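Side-chain contact in GTP pyrophosphokinase (Streptococcus pneumoniae, PDB 2BE3), which probably makes the alarmone (p)ppGpp by transferring pyrophosphate from ATP to GTP or GDP: residues A[39-44]-A[90-95]. Residues are numbered along the deposited sequence; the frame is centred on the assembly and turned at random.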
ATOM      1  N   HIS A  39     -16.925 -15.410  -4.013  1.00 85.06           N
ATOM      2  CA  HIS A  39     -16.435 -15.741  -2.697  1.00 82.51           C
ATOM      3  C   HIS A  39     -14.889 -15.690  -2.723  1.00 80.99           C
ATOM      4  O   HIS A  39     -14.265 -16.107  -3.682  1.00 80.49           O
ATOM      5  CB  HIS A  39     -16.981 -17.110  -2.283  1.00 81.97           C
ATOM      6  CG  HIS A  39     -16.421 -17.607  -0.999  1.00 80.11           C
ATOM      7  ND1 HIS A  39     -17.066 -17.440   0.208  1.00 79.51           N
ATOM      8  CD2 HIS A  39     -15.251 -18.230  -0.725  1.00 77.80           C
ATOM      9  CE1 HIS A  39     -16.329 -17.964   1.169  1.00 78.83           C
ATOM     10  NE2 HIS A  39     -15.222 -18.448   0.629  1.00 79.23           N
ATOM     11  N   SER A  40     -14.300 -15.142  -1.667  1.00 79.69           N
ATOM     12  CA  SER A  40     -12.856 -15.002  -1.555  1.00 78.63           C
ATOM     13  C   SER A  40     -12.197 -16.240  -0.928  1.00 78.12           C
ATOM     14  O   SER A  40     -12.574 -16.642   0.171  1.00 77.69           O
ATOM     15  CB  SER A  40     -12.520 -13.767  -0.726  1.00 77.85           C
ATOM     16  OG  SER A  40     -11.114 -13.646  -0.610  1.00 76.91           O
ATOM     17  N   PRO A  41     -11.201 -16.835  -1.616  1.00 77.94           N
ATOM     18  CA  PRO A  41     -10.385 -17.900  -0.973  1.00 78.43           C
ATOM     19  C   PRO A  41      -9.745 -17.400   0.338  1.00 78.89           C
ATOM     20  O   PRO A  41      -9.768 -18.118   1.365  1.00 80.01           O
ATOM     21  CB  PRO A  41      -9.303 -18.223  -1.999  1.00 77.57           C
ATOM     22  CG  PRO A  41      -9.423 -17.176  -3.092  1.00 77.70           C
ATOM     23  CD  PRO A  41     -10.767 -16.534  -2.992  1.00 78.22           C
ATOM     24  N   ILE A  42      -9.257 -16.158   0.300  1.00 78.14           N
ATOM     25  CA  ILE A  42      -8.672 -15.482   1.443  1.00 76.94           C
ATOM     26  C   ILE A  42      -9.717 -15.006   2.415  1.00 78.03           C
ATOM     27  O   ILE A  42     -10.555 -14.205   2.032  1.00 79.26           O
ATOM     28  CB  ILE A  42      -7.857 -14.252   0.959  1.00 77.14           C
ATOM     29  CG1 ILE A  42      -6.765 -14.721  -0.025  1.00 74.69           C
ATOM     30  CG2 ILE A  42      -7.351 -13.417   2.161  1.00 72.93           C
ATOM     31  CD1 ILE A  42      -5.958 -13.633  -0.665  1.00 75.66           C
ATOM     32  N   GLU A  43      -9.643 -15.444   3.681  1.00 78.13           N
ATOM     33  CA  GLU A  43     -10.517 -14.939   4.715  1.00 78.81           C
ATOM     34  C   GLU A  43      -9.907 -13.867   5.583  1.00 77.23           C
ATOM     35  O   GLU A  43     -10.574 -12.910   5.946  1.00 77.43           O
ATOM     36  CB  GLU A  43     -10.941 -16.067   5.666  1.00 80.54           C
ATOM     37  CG  GLU A  43     -11.494 -17.303   4.994  1.00 85.32           C
ATOM     38  CD  GLU A  43     -12.366 -18.123   5.930  1.00 92.28           C
ATOM     39  OE1 GLU A  43     -12.818 -17.594   6.981  1.00 95.38           O
ATOM     40  OE2 GLU A  43     -12.610 -19.300   5.604  1.00 95.81           O
ATOM     41  N   PHE A  44      -8.673 -14.102   6.006  1.00 75.80           N
ATOM     42  CA  PHE A  44      -7.997 -13.248   6.969  1.00 74.36           C
ATOM     43  C   PHE A  44      -6.594 -13.014   6.482  1.00 73.63           C
ATOM     44  O   PHE A  44      -5.984 -13.887   5.886  1.00 73.98           O
ATOM     45  CB  PHE A  44      -7.962 -13.851   8.381  1.00 74.17           C
ATOM     46  CG  PHE A  44      -9.324 -14.177   8.946  1.00 74.68           C
ATOM     47  CD1 PHE A  44     -10.205 -13.156   9.331  1.00 72.72           C
ATOM     48  CD2 PHE A  44      -9.724 -15.507   9.098  1.00 74.95           C
ATOM     49  CE1 PHE A  44     -11.492 -13.467   9.834  1.00 73.91           C
ATOM     50  CE2 PHE A  44     -11.015 -15.828   9.627  1.00 76.59           C
ATOM     51  CZ  PHE A  44     -11.888 -14.810   9.978  1.00 74.00           C
ATOM     52  N   LYS A  90      -3.178 -23.305  -3.518  1.00 68.30           N
ATOM     53  CA  LYS A  90      -2.664 -23.127  -4.871  1.00 68.70           C
ATOM     54  C   LYS A  90      -3.333 -21.960  -5.607  1.00 69.16           C
ATOM     55  O   LYS A  90      -2.743 -21.346  -6.484  1.00 69.75           O
ATOM     56  CB  LYS A  90      -2.765 -24.441  -5.683  1.00 69.01           C
ATOM     57  CG  LYS A  90      -4.203 -24.888  -6.050  1.00 68.79           C
ATOM     58  CD  LYS A  90      -4.160 -26.251  -6.675  1.00 68.25           C
ATOM     59  CE  LYS A  90      -5.527 -26.707  -7.064  1.00 68.43           C
ATOM     60  NZ  LYS A  90      -6.374 -26.980  -5.846  1.00 71.25           N
ATOM     61  N   GLU A  91      -4.569 -21.650  -5.249  1.00 69.41           N
ATOM     62  CA  GLU A  91      -5.333 -20.601  -5.946  1.00 70.15           C
ATOM     63  C   GLU A  91      -4.762 -19.219  -5.602  1.00 69.27           C
ATOM     64  O   GLU A  91      -4.618 -18.359  -6.483  1.00 69.05           O
ATOM     65  CB  GLU A  91      -6.841 -20.715  -5.621  1.00 69.49           C
ATOM     66  CG  GLU A  91      -7.502 -21.993  -6.203  1.00 72.06           C
ATOM     67  CD  GLU A  91      -9.059 -21.976  -6.160  1.00 72.71           C
ATOM     68  OE1 GLU A  91      -9.640 -20.896  -5.883  1.00 76.20           O
ATOM     69  OE2 GLU A  91      -9.684 -23.030  -6.439  1.00 71.61           O
ATOM     70  N   VAL A  92      -4.420 -19.043  -4.322  1.00 68.09           N
ATOM     71  CA  VAL A  92      -3.714 -17.856  -3.820  1.00 67.59           C
ATOM     72  C   VAL A  92      -2.296 -17.694  -4.352  1.00 68.23           C
ATOM     73  O   VAL A  92      -1.866 -16.579  -4.740  1.00 68.82           O
ATOM     74  CB  VAL A  92      -3.705 -17.837  -2.274  1.00 68.02           C
ATOM     75  CG1 VAL A  92      -2.748 -16.740  -1.744  1.00 66.80           C
ATOM     76  CG2 VAL A  92      -5.153 -17.611  -1.766  1.00 64.75           C
ATOM     77  N   VAL A  93      -1.564 -18.811  -4.385  1.00 67.93           N
ATOM     78  CA  VAL A  93      -0.268 -18.843  -5.010  1.00 67.30           C
ATOM     79  C   VAL A  93      -0.339 -18.414  -6.486  1.00 67.95           C
ATOM     80  O   VAL A  93       0.514 -17.650  -6.938  1.00 69.54           O
ATOM     81  CB  VAL A  93       0.423 -20.218  -4.768  1.00 67.73           C
ATOM     82  CG1 VAL A  93       1.746 -20.320  -5.511  1.00 64.70           C
ATOM     83  CG2 VAL A  93       0.614 -20.434  -3.246  1.00 65.82           C
ATOM     84  N   ASP A  94      -1.347 -18.872  -7.229  1.00 67.92           N
ATOM     85  CA  ASP A  94      -1.573 -18.399  -8.607  1.00 68.11           C
ATOM     86  C   ASP A  94      -1.731 -16.881  -8.710  1.00 68.11           C
ATOM     87  O   ASP A  94      -1.167 -16.244  -9.587  1.00 66.72           O
ATOM     88  CB  ASP A  94      -2.830 -19.054  -9.228  1.00 68.67           C
ATOM     89  CG  ASP A  94      -2.635 -20.521  -9.551  1.00 69.19           C
ATOM     90  OD1 ASP A  94      -1.503 -21.002  -9.514  1.00 73.90           O
ATOM     91  OD2 ASP A  94      -3.627 -21.219  -9.824  1.00 72.29           O
ATOM     92  N   ILE A  95      -2.552 -16.314  -7.832  1.00 69.16           N
ATOM     93  CA  ILE A  95      -2.749 -14.868  -7.817  1.00 70.12           C
ATOM     94  C   ILE A  95      -1.435 -14.137  -7.506  1.00 70.32           C
ATOM     95  O   ILE A  95      -1.205 -13.096  -8.067  1.00 71.59           O
ATOM     96  CB  ILE A  95      -3.866 -14.440  -6.823  1.00 70.58           C
ATOM     97  CG1 ILE A  95      -5.236 -14.930  -7.295  1.00 70.78           C
ATOM     98  CG2 ILE A  95      -3.944 -12.912  -6.694  1.00 71.62           C
ATOM     99  CD1 ILE A  95      -6.218 -14.996  -6.119  1.00 75.84           C
TER
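In this RelA/SpoT-type alpha/beta fold, Pro41, just before edge strand 42-49, and Ile42, its first residue, pack on Val92 of helix 89-97, which lies against the mixed beta-sheet. The contact is small and buried, and its two close pairs are apolar. The nearest CA atoms are those of Pro41 and Val92, 7.3 Å apart. One valine methyl meets both partners. Val92 CG2 lies 4.2 Å from Pro41 CB at the side of the pyrrolidine ring. Ile42 reaches the same methyl through its longer branch. Its CG1 sits beside the backbone N (chi1 -58°), and CD1 then runs on in an extended chain (chi2 175°). The tightest point is Ile42 CG1 against Val92 CG2, 3.7 Å. The Ile42 and Val92 side chains cross at about a right angle. Glu91 OE1 and Ile95 CD1, one helical turn apart, come near Pro41 CG without close contact, at 4.7 and 4.9 Å. Tyr33 of helix 6-35 touches both Pro41 and Ile95. Val92 also rests on Val83 and Ile145 of the sheet, so the helix packs on neighbouring strands as well as the edge. Just past the contact, Glu43 and Phe44 pair with Met82 through their backbones as a classic bulge. The turn into the strand is tied by Ser40, whose OG donates to Ile42 O over 2.8 Å. The hydroxyl approaches a carbonyl lone pair in its plane, with a C=O...OG angle of 125°.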